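Local atomic coordinates of cytolethal distending toxin subunit B (Escherichia coli, PDB entry 2F1N), a protein that nicks DNA as the DNase I-like endonuclease subunit of a tripartite toxin, very probably damaging host DNA and so arresting the cell cycle at G2/M. Residues Pro73-Arg78 / Leu123-Gln128; Ala158-Val163 / Leu178-Leu183; Val77-Trp82 / Tyr94-Ala99. All blocks are in the same frame, centred on the assembly; numbering follows the deposited sequence.

Contact 1 (Pro73-Arg78 / Leu123-Gln128); sequences PGIPVR and LSPVRQ
Ile75 sends one methyl, CD1, onto the backbone of Leu123 and Ser124 and does most of the touching here. CD1 sits 3.9 Å from Leu123 O and equally far from Ser124 CA, with the ring carbon CD of Pro125 a little farther off as its apolar neighbour. Its reach follows from the torsions: CG1 stands beside the backbone N, anti to the carbonyl carbon (chi1 -62°), and chi2 then extends CD1 toward the other loop. Beside it the ring of Pro73 turns its CG toward the hydroxyl of Ser124, 3.6 Å from OG, a van der Waals approach of carbon to oxygen. The polar link between the loops is indirect. A water donates to Pro73 O at 3.1 Å and lies 2.9 Å from Ser124 OG, bridging the two residues whose CA atoms come nearest across the contact. With OG beside its own backbone N (chi1 -63°), the serine hydroxyl faces the Pro73 ring and the Ile75 methyl as well as the water. In the DNase I-like fold, with its two facing beta-sheets, this is a surface meeting of connections: 73-78 leads into strand 78-83 of one sheet, while 123-128 leaves strand 119-123 at the margin of the other. Outside the two segments, Pro73 and Ile75 also touch Val122 of strand 119-123, and the side chain of Leu123 turns away to pack on Leu133 and Phe166.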
loop_
_atom_site.group_PDB
_atom_site.type_symbol
_atom_site.label_atom_id
_atom_site.label_comp_id
_atom_site.label_asym_id
_atom_site.label_seq_id
_atom_site.Cartn_x
_atom_site.Cartn_y
_atom_site.Cartn_z
ATOM N N PRO A 73 7.955 -8.924 -14.064
ATOM C CA PRO A 73 8.053 -10.369 -14.389
ATOM C C PRO A 73 6.693 -10.902 -14.832
ATOM O O PRO A 73 6.109 -11.786 -14.187
ATOM C CB PRO A 73 8.504 -11.001 -13.065
ATOM C CG PRO A 73 7.806 -10.126 -11.983
ATOM C CD PRO A 73 7.778 -8.693 -12.602
ATOM N N GLY A 74 6.168 -10.323 -15.915
ATOM C CA GLY A 74 4.865 -10.682 -16.455
ATOM C C GLY A 74 3.684 -10.284 -15.566
ATOM O O GLY A 74 2.602 -10.867 -15.679
ATOM N N ILE A 75 3.853 -9.269 -14.719
ATOM C CA ILE A 75 2.708 -8.777 -13.961
ATOM C C ILE A 75 2.260 -7.408 -14.467
ATOM O O ILE A 75 3.089 -6.490 -14.463
ATOM C CB ILE A 75 3.050 -8.706 -12.488
ATOM C CG1 ILE A 75 3.376 -10.105 -11.938
ATOM C CG2 ILE A 75 1.877 -8.018 -11.684
ATOM C CD1 ILE A 75 4.242 -10.068 -10.707
ATOM N N PRO A 76 0.997 -7.282 -14.894
ATOM C CA PRO A 76 0.448 -6.019 -15.388
ATOM C C PRO A 76 0.656 -4.883 -14.405
ATOM O O PRO A 76 0.272 -4.996 -13.241
ATOM C CB PRO A 76 -1.043 -6.319 -15.515
ATOM C CG PRO A 76 -1.058 -7.779 -15.859
ATOM C CD PRO A 76 -0.005 -8.377 -15.019
ATOM N N VAL A 77 1.285 -3.810 -14.865
ATOM C CA VAL A 77 1.410 -2.605 -14.064
ATOM C C VAL A 77 1.502 -1.384 -14.990
ATOM O O VAL A 77 2.214 -1.410 -15.990
ATOM C CB VAL A 77 2.607 -2.637 -13.078
ATOM C CG1 VAL A 77 2.647 -1.347 -12.167
ATOM C CG2 VAL A 77 2.569 -3.908 -12.211
ATOM N N ARG A 78 0.779 -0.313 -14.651
ATOM C CA ARG A 78 0.748 0.898 -15.477
ATOM C C ARG A 78 0.874 2.107 -14.597
ATOM O O ARG A 78 0.308 2.144 -13.509
ATOM C CB ARG A 78 -0.621 1.058 -16.253
ATOM C CG ARG A 78 -0.899 0.046 -17.342
ATOM C CD ARG A 78 -2.419 -0.061 -17.623
ATOM N NE ARG A 78 -2.760 0.912 -18.637
ATOM C CZ ARG A 78 -3.983 1.389 -18.874
ATOM N NH1 ARG A 78 -5.009 1.022 -18.126
ATOM N NH2 ARG A 78 -4.162 2.246 -19.877
ATOM N N LEU A 123 6.905 -7.432 -7.475
ATOM C CA LEU A 123 7.384 -8.708 -6.965
ATOM C C LEU A 123 6.270 -9.779 -7.113
ATOM O O LEU A 123 5.071 -9.501 -6.961
ATOM C CB LEU A 123 7.864 -8.577 -5.506
ATOM C CG LEU A 123 8.730 -7.313 -5.193
ATOM C CD1 LEU A 123 9.205 -7.316 -3.774
ATOM C CD2 LEU A 123 9.936 -7.133 -6.129
ATOM N N SER A 124 6.697 -10.998 -7.427
ATOM C CA SER A 124 5.783 -12.091 -7.727
ATOM C C SER A 124 5.032 -12.563 -6.492
ATOM O O SER A 124 5.498 -12.426 -5.359
ATOM C CB SER A 124 6.582 -13.247 -8.371
ATOM O OG SER A 124 7.113 -12.745 -9.599
ATOM N N PRO A 125 3.832 -13.113 -6.702
ATOM C CA PRO A 125 3.090 -13.721 -5.604
ATOM C C PRO A 125 3.937 -14.788 -4.951
ATOM O O PRO A 125 4.733 -15.441 -5.642
ATOM C CB PRO A 125 1.913 -14.420 -6.320
ATOM C CG PRO A 125 1.719 -13.608 -7.580
ATOM C CD PRO A 125 3.113 -13.168 -7.991
ATOM N N VAL A 126 3.750 -14.968 -3.666
ATOM C CA VAL A 126 4.542 -15.945 -2.902
ATOM C C VAL A 126 3.811 -17.253 -2.703
ATOM O O VAL A 126 4.375 -18.202 -2.139
ATOM C CB VAL A 126 4.984 -15.376 -1.541
ATOM C CG1 VAL A 126 5.921 -16.338 -0.864
ATOM C CG2 VAL A 126 5.694 -14.011 -1.757
ATOM N N ARG A 127 2.591 -17.333 -3.213
ATOM C CA ARG A 127 1.758 -18.530 -3.059
ATOM C C ARG A 127 0.800 -18.604 -4.250
ATOM O O ARG A 127 0.324 -17.574 -4.747
ATOM C CB ARG A 127 0.963 -18.410 -1.738
ATOM C CG ARG A 127 0.191 -19.636 -1.287
ATOM C CD ARG A 127 -0.448 -19.486 0.071
ATOM N NE ARG A 127 0.567 -19.447 1.133
ATOM C CZ ARG A 127 0.329 -19.706 2.413
ATOM N NH1 ARG A 127 -0.890 -20.031 2.822
ATOM N NH2 ARG A 127 1.313 -19.651 3.286
ATOM N N GLN A 128 0.499 -19.818 -4.714
ATOM C CA GLN A 128 -0.541 -19.969 -5.719
ATOM C C GLN A 128 -1.853 -19.375 -5.247
ATOM O O GLN A 128 -2.308 -19.635 -4.129
ATOM C CB GLN A 128 -0.740 -21.436 -6.090
ATOM C CG GLN A 128 -0.433 -21.708 -7.549
ATOM C CD GLN A 128 -0.717 -23.153 -7.923
ATOM O OE1 GLN A 128 -1.777 -23.452 -8.485
ATOM N NE2 GLN A 128 0.214 -24.056 -7.601
HETATM O O HOH W 1 5.113 -13.247 -11.635
#

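Contact 2 (Ala158-Val163 / Leu178-Leu183); sequences ALVEEV and LNWMIL
Helix 156-168 lies against one of the two sheets of the DNase I-like sandwich, and its face meets strand 179-183 through Val160 and Val163 on the helix side and Trp180 and Ile182 on the strand side. The short segments run nearly antiparallel, at 157°, with their axes 9.9 Å apart. Val163 divides its two methyls between two partners. CG1 hangs over one face of the Trp180 indole, 3.7 Å from CD2, and makes a CH-pi contact at 4.0 Å from CG1 to the centroid of the six-membered ring. CG2 meets Ile182 CD1 at 3.5 Å, the two side chains reaching toward each other tip to tip. With CG1 anti to the backbone N (chi1 172°) and CG2 beside it, the valine fork straddles the two strand residues. Val160 stands one turn back, its CA 3.7 Å from Ile182 CD1, which is therefore held against backbone as well as methyls; Val160 CG1 also lies 4.4 Å from Trp180 CH2, approaching the ring obliquely. Phe167, farther along the helix, meets the indole with its ring nearly parallel. The tryptophan's polar end looks elsewhere, NE1 bonding to Ser229 OG. All four of the residues that meet here are buried, and across the two segments the contact rests on buried apolar surface and close packing, with a weak CH-pi term, rather than on directed polar bonds.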
loop_
_atom_site.group_PDB
_atom_site.type_symbol
_atom_site.label_atom_id
_atom_site.label_comp_id
_atom_site.label_asym_id
_atom_site.label_seq_id
_atom_site.Cartn_x
_atom_site.Cartn_y
_atom_site.Cartn_z
ATOM N N ALA A 158 5.224 -14.455 4.457
ATOM C CA ALA A 158 6.038 -14.614 3.238
ATOM C C ALA A 158 6.078 -13.353 2.375
ATOM O O ALA A 158 7.120 -13.073 1.738
ATOM C CB ALA A 158 5.472 -15.799 2.404
ATOM N N LEU A 159 4.961 -12.608 2.307
ATOM C CA LEU A 159 4.988 -11.300 1.634
ATOM C C LEU A 159 5.994 -10.335 2.281
ATOM O O LEU A 159 6.747 -9.650 1.581
ATOM C CB LEU A 159 3.606 -10.642 1.631
ATOM C CG LEU A 159 2.633 -11.383 0.702
ATOM C CD1 LEU A 159 1.140 -10.926 0.986
ATOM C CD2 LEU A 159 3.000 -11.181 -0.770
ATOM N N VAL A 160 5.969 -10.267 3.603
ATOM C CA VAL A 160 6.876 -9.354 4.317
ATOM C C VAL A 160 8.301 -9.834 4.061
ATOM O O VAL A 160 9.202 -9.005 3.809
ATOM C CB VAL A 160 6.616 -9.313 5.824
ATOM C CG1 VAL A 160 7.661 -8.416 6.546
ATOM C CG2 VAL A 160 5.208 -8.759 6.120
ATOM N N GLU A 161 8.507 -11.144 4.155
ATOM C CA GLU A 161 9.831 -11.721 3.937
ATOM C C GLU A 161 10.361 -11.470 2.504
ATOM O O GLU A 161 11.580 -11.198 2.304
ATOM C CB GLU A 161 9.870 -13.195 4.334
ATOM C CG GLU A 161 9.629 -13.364 5.837
ATOM C CD GLU A 161 9.171 -14.742 6.268
ATOM O OE1 GLU A 161 8.905 -15.612 5.412
ATOM O OE2 GLU A 161 9.044 -14.932 7.512
ATOM N N GLU A 162 9.464 -11.529 1.532
ATOM C CA GLU A 162 9.839 -11.204 0.158
ATOM C C GLU A 162 10.377 -9.781 0.008
ATOM O O GLU A 162 11.359 -9.572 -0.688
ATOM C CB GLU A 162 8.721 -11.456 -0.852
ATOM C CG GLU A 162 9.205 -11.276 -2.310
ATOM C CD GLU A 162 8.268 -11.842 -3.366
ATOM O OE1 GLU A 162 7.144 -11.367 -3.493
ATOM O OE2 GLU A 162 8.665 -12.772 -4.100
ATOM N N VAL A 163 9.750 -8.808 0.675
ATOM C CA VAL A 163 10.204 -7.417 0.581
ATOM C C VAL A 163 11.546 -7.286 1.285
ATOM O O VAL A 163 12.469 -6.690 0.747
ATOM C CB VAL A 163 9.202 -6.443 1.251
ATOM C CG1 VAL A 163 9.794 -5.019 1.308
ATOM C CG2 VAL A 163 7.849 -6.458 0.462
ATOM N N LEU A 178 17.463 1.003 1.732
ATOM C CA LEU A 178 16.254 1.813 1.616
ATOM C C LEU A 178 15.322 1.543 2.801
ATOM O O LEU A 178 15.256 0.418 3.354
ATOM C CB LEU A 178 15.537 1.477 0.286
ATOM C CG LEU A 178 16.254 1.866 -1.033
ATOM C CD1 LEU A 178 15.492 1.251 -2.272
ATOM C CD2 LEU A 178 16.408 3.419 -1.204
ATOM N N ASN A 179 14.623 2.572 3.257
ATOM C CA ASN A 179 13.588 2.353 4.249
ATOM C C ASN A 179 12.326 1.961 3.525
ATOM O O ASN A 179 11.887 2.695 2.668
ATOM C CB ASN A 179 13.345 3.628 5.050
ATOM C CG ASN A 179 14.569 4.005 5.889
ATOM O OD1 ASN A 179 15.035 3.204 6.668
ATOM N ND2 ASN A 179 15.086 5.219 5.705
ATOM N N TRP A 180 11.765 0.812 3.878
ATOM C CA TRP A 180 10.551 0.333 3.181
ATOM C C TRP A 180 9.341 0.251 4.095
ATOM O O TRP A 180 9.465 0.076 5.333
ATOM C CB TRP A 180 10.810 -0.997 2.482
ATOM C CG TRP A 180 11.533 -2.075 3.261
ATOM C CD1 TRP A 180 12.868 -2.361 3.174
ATOM C CD2 TRP A 180 10.977 -3.035 4.179
ATOM N NE1 TRP A 180 13.175 -3.437 3.970
ATOM C CE2 TRP A 180 12.042 -3.889 4.583
ATOM C CE3 TRP A 180 9.667 -3.302 4.677
ATOM C CZ2 TRP A 180 11.873 -4.959 5.491
ATOM C CZ3 TRP A 180 9.495 -4.388 5.579
ATOM C CH2 TRP A 180 10.588 -5.209 5.957
ATOM N N MET A 181 8.144 0.368 3.490
ATOM C CA MET A 181 6.926 0.243 4.259
ATOM C C MET A 181 5.952 -0.566 3.420
ATOM O O MET A 181 5.754 -0.238 2.267
ATOM C CB MET A 181 6.310 1.607 4.569
ATOM C CG MET A 181 5.149 1.418 5.526
ATOM S SD MET A 181 4.275 2.924 5.985
ATOM C CE MET A 181 5.601 3.900 6.686
ATOM N N ILE A 182 5.398 -1.614 4.013
ATOM C CA ILE A 182 4.364 -2.413 3.333
ATOM C C ILE A 182 3.006 -2.047 3.960
ATOM O O ILE A 182 2.796 -2.210 5.174
ATOM C CB ILE A 182 4.627 -3.915 3.537
ATOM C CG1 ILE A 182 6.092 -4.303 3.181
ATOM C CG2 ILE A 182 3.606 -4.700 2.671
ATOM C CD1 ILE A 182 6.511 -5.723 3.614
ATOM N N LEU A 183 2.073 -1.578 3.140
ATOM C CA LEU A 183 0.767 -1.108 3.628
ATOM C C LEU A 183 -0.255 -2.033 3.012
ATOM O O LEU A 183 -0.249 -2.232 1.800
ATOM C CB LEU A 183 0.513 0.293 3.073
ATOM C CG LEU A 183 1.401 1.392 3.678
ATOM C CD1 LEU A 183 1.685 2.552 2.661
ATOM C CD2 LEU A 183 0.644 1.929 4.898
#

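Contact 3 (Val77-Trp82 / Tyr94-Ala99); sequences VRELIW and YIYFSA
Glu79 OE2 takes a hydrogen bond from Tyr96 OH, 2.7 Å from OE2 to OH, and is also held by a salt bridge from Arg68 NH1. The phenol arrives on the anti side of the carboxylate, 20° out of its plane, and the carboxylate is turned 65° from the ring. The two side chains lie alongside each other, pointing the same way: Glu79 leaves with CG anti to the backbone N (chi1 176°) and runs on extended, bringing its CG to 3.4 Å from Tyr96 CE1. Thr66 OG1 bonds to the other carboxylate oxygen, OE1, and Ala117 N is a further partner of Tyr96 OH. This buried glutamate is thus gripped at both oxygens, which would be expected to stabilise its negative charge. On the same face Ile81 lies alongside Tyr94, CG1 being 3.3 Å from CE2. The opposite face is apolar near its middle: Leu80 CD1 crosses over to Ile95 CB and Phe97 CB, while Ile95 CD1 approaches Trp82 CE3 at 3.7 Å. Trp34 of helix 31-42 covers Ile95 and Phe97 there. Between the faces the backbones pair antiparallel. Leu80 N to Ile95 O and Ile95 N to Leu80 O are each 2.8 Å, and Arg78 and Phe97 form the other hydrogen-bonded pair; Glu79-Tyr96 and Ile81-Tyr94 are non-hydrogen-bonded. Just before the strand, Val77 CA adds a CA-H...O contact to Phe97 O. Such alternation is that of regular antiparallel pairing; strands 78-83 and 92-98, consecutive in the chain, form a beta hairpin within the larger sheet of the DNase I-like sandwich, with one face turned to a helix and the other, through Tyr96 on Ile136, toward the second sheet.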
loop_
_atom_site.group_PDB
_atom_site.type_symbol
_atom_site.label_atom_id
_atom_site.label_comp_id
_atom_site.label_asym_id
_atom_site.label_seq_id
_atom_site.Cartn_x
_atom_site.Cartn_y
_atom_site.Cartn_z
ATOM N N VAL A 77 1.285 -3.810 -14.865
ATOM C CA VAL A 77 1.410 -2.605 -14.064
ATOM C C VAL A 77 1.502 -1.384 -14.990
ATOM O O VAL A 77 2.214 -1.410 -15.990
ATOM C CB VAL A 77 2.607 -2.637 -13.078
ATOM C CG1 VAL A 77 2.647 -1.347 -12.167
ATOM C CG2 VAL A 77 2.569 -3.908 -12.211
ATOM N N ARG A 78 0.779 -0.313 -14.651
ATOM C CA ARG A 78 0.748 0.898 -15.477
ATOM C C ARG A 78 0.874 2.107 -14.597
ATOM O O ARG A 78 0.308 2.144 -13.509
ATOM C CB ARG A 78 -0.621 1.058 -16.253
ATOM C CG ARG A 78 -0.899 0.046 -17.342
ATOM C CD ARG A 78 -2.419 -0.061 -17.623
ATOM N NE ARG A 78 -2.760 0.912 -18.637
ATOM C CZ ARG A 78 -3.983 1.389 -18.874
ATOM N NH1 ARG A 78 -5.009 1.022 -18.126
ATOM N NH2 ARG A 78 -4.162 2.246 -19.877
ATOM N N GLU A 79 1.578 3.136 -15.082
ATOM C CA GLU A 79 1.593 4.442 -14.417
ATOM C C GLU A 79 0.581 5.331 -15.106
ATOM O O GLU A 79 0.621 5.463 -16.329
ATOM C CB GLU A 79 2.972 5.095 -14.580
ATOM C CG GLU A 79 3.053 6.504 -14.007
ATOM C CD GLU A 79 4.435 7.064 -14.248
ATOM O OE1 GLU A 79 4.778 7.440 -15.402
ATOM O OE2 GLU A 79 5.214 7.048 -13.277
ATOM N N LEU A 80 -0.311 5.949 -14.316
ATOM C CA LEU A 80 -1.298 6.895 -14.831
ATOM C C LEU A 80 -1.160 8.261 -14.162
ATOM O O LEU A 80 -0.799 8.339 -12.985
ATOM C CB LEU A 80 -2.745 6.353 -14.630
ATOM C CG LEU A 80 -2.928 4.819 -14.640
ATOM C CD1 LEU A 80 -4.266 4.425 -13.947
ATOM C CD2 LEU A 80 -2.904 4.288 -16.066
ATOM N N ILE A 81 -1.413 9.341 -14.910
ATOM C CA ILE A 81 -1.507 10.631 -14.292
ATOM C C ILE A 81 -2.968 10.995 -14.143
ATOM O O ILE A 81 -3.770 10.832 -15.075
ATOM C CB ILE A 81 -0.678 11.724 -15.071
ATOM C CG1 ILE A 81 0.796 11.493 -14.773
ATOM C CG2 ILE A 81 -0.983 13.163 -14.558
ATOM C CD1 ILE A 81 1.810 12.325 -15.630
ATOM N N TRP A 82 -3.300 11.513 -12.963
ATOM C CA TRP A 82 -4.696 11.837 -12.641
ATOM C C TRP A 82 -4.737 13.303 -12.284
ATOM O O TRP A 82 -4.232 13.748 -11.233
ATOM C CB TRP A 82 -5.201 10.933 -11.495
ATOM C CG TRP A 82 -6.664 11.059 -11.122
ATOM C CD1 TRP A 82 -7.703 11.567 -11.888
ATOM C CD2 TRP A 82 -7.240 10.639 -9.882
ATOM N NE1 TRP A 82 -8.888 11.470 -11.182
ATOM C CE2 TRP A 82 -8.633 10.888 -9.957
ATOM C CE3 TRP A 82 -6.718 10.036 -8.721
ATOM C CZ2 TRP A 82 -9.509 10.598 -8.888
ATOM C CZ3 TRP A 82 -7.607 9.705 -7.655
ATOM C CH2 TRP A 82 -8.985 9.989 -7.772
ATOM N N TYR A 94 -0.103 10.673 -9.238
ATOM C CA TYR A 94 0.311 9.523 -10.037
ATOM C C TYR A 94 -0.327 8.261 -9.481
ATOM O O TYR A 94 -0.366 8.049 -8.275
ATOM C CB TYR A 94 1.865 9.378 -10.003
ATOM C CG TYR A 94 2.544 10.417 -10.858
ATOM C CD1 TYR A 94 2.791 11.683 -10.356
ATOM C CD2 TYR A 94 2.920 10.101 -12.158
ATOM C CE1 TYR A 94 3.410 12.674 -11.171
ATOM C CE2 TYR A 94 3.540 11.024 -12.955
ATOM C CZ TYR A 94 3.806 12.310 -12.441
ATOM O OH TYR A 94 4.432 13.246 -13.232
ATOM N N ILE A 95 -0.877 7.406 -10.363
ATOM C CA ILE A 95 -1.433 6.126 -9.915
ATOM C C ILE A 95 -0.628 4.999 -10.500
ATOM O O ILE A 95 -0.345 4.996 -11.710
ATOM C CB ILE A 95 -2.931 5.979 -10.403
ATOM C CG1 ILE A 95 -3.808 7.129 -9.860
ATOM C CG2 ILE A 95 -3.483 4.615 -9.911
ATOM C CD1 ILE A 95 -5.285 7.033 -10.416
ATOM N N TYR A 96 -0.261 4.016 -9.686
ATOM C CA TYR A 96 0.436 2.827 -10.225
ATOM C C TYR A 96 -0.559 1.720 -10.025
ATOM O O TYR A 96 -0.984 1.404 -8.879
ATOM C CB TYR A 96 1.763 2.586 -9.432
ATOM C CG TYR A 96 2.626 3.773 -9.677
ATOM C CD1 TYR A 96 3.432 3.833 -10.832
ATOM C CD2 TYR A 96 2.519 4.922 -8.866
ATOM C CE1 TYR A 96 4.188 4.983 -11.136
ATOM C CE2 TYR A 96 3.235 6.084 -9.183
ATOM C CZ TYR A 96 4.068 6.102 -10.310
ATOM O OH TYR A 96 4.757 7.265 -10.645
ATOM N N PHE A 97 -1.003 1.164 -11.145
ATOM C CA PHE A 97 -2.172 0.272 -11.102
ATOM C C PHE A 97 -1.834 -1.092 -11.646
ATOM O O PHE A 97 -1.274 -1.178 -12.742
ATOM C CB PHE A 97 -3.340 0.911 -11.882
ATOM C CG PHE A 97 -4.689 0.356 -11.484
ATOM C CD1 PHE A 97 -5.124 -0.823 -11.991
ATOM C CD2 PHE A 97 -5.501 1.053 -10.559
ATOM C CE1 PHE A 97 -6.354 -1.369 -11.607
ATOM C CE2 PHE A 97 -6.761 0.504 -10.167
ATOM C CZ PHE A 97 -7.146 -0.709 -10.695
ATOM N N SER A 98 -2.231 -2.151 -10.931
ATOM C CA SER A 98 -2.018 -3.512 -11.443
ATOM C C SER A 98 -3.348 -4.218 -11.557
ATOM O O SER A 98 -3.955 -4.506 -10.538
ATOM C CB SER A 98 -1.145 -4.358 -10.526
ATOM O OG SER A 98 0.126 -3.772 -10.452
ATOM N N ALA A 99 -3.786 -4.460 -12.784
ATOM C CA ALA A 99 -4.898 -5.356 -13.037
ATOM C C ALA A 99 -4.373 -6.783 -12.764
ATOM O O ALA A 99 -3.527 -7.318 -13.494
ATOM C CB ALA A 99 -5.357 -5.198 -14.465
#

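In the fold
The segment 73-78 ties contacts 1 and 3 together, since Val77 and Arg78 belong to both: the chain leaves the surface loop of contact 1 and enters the hairpin of contact 3, and the centres of the two contacts lie about 15 Å apart. Pro76 O lies 3.0 Å from Ser98 OG at that joint, a weak hydrogen bond. Contacts 1 and 2, also about 15 Å apart between centres, touch where Val126 CG1 packs 3.3 Å from Ala158 CB. Contacts 2 and 3 belong to different sheets of the sandwich and do not meet; their nearest atoms are about 11 Å apart. Contact 1 thus lies at the surface between loops of the two layers, and the other two are buried.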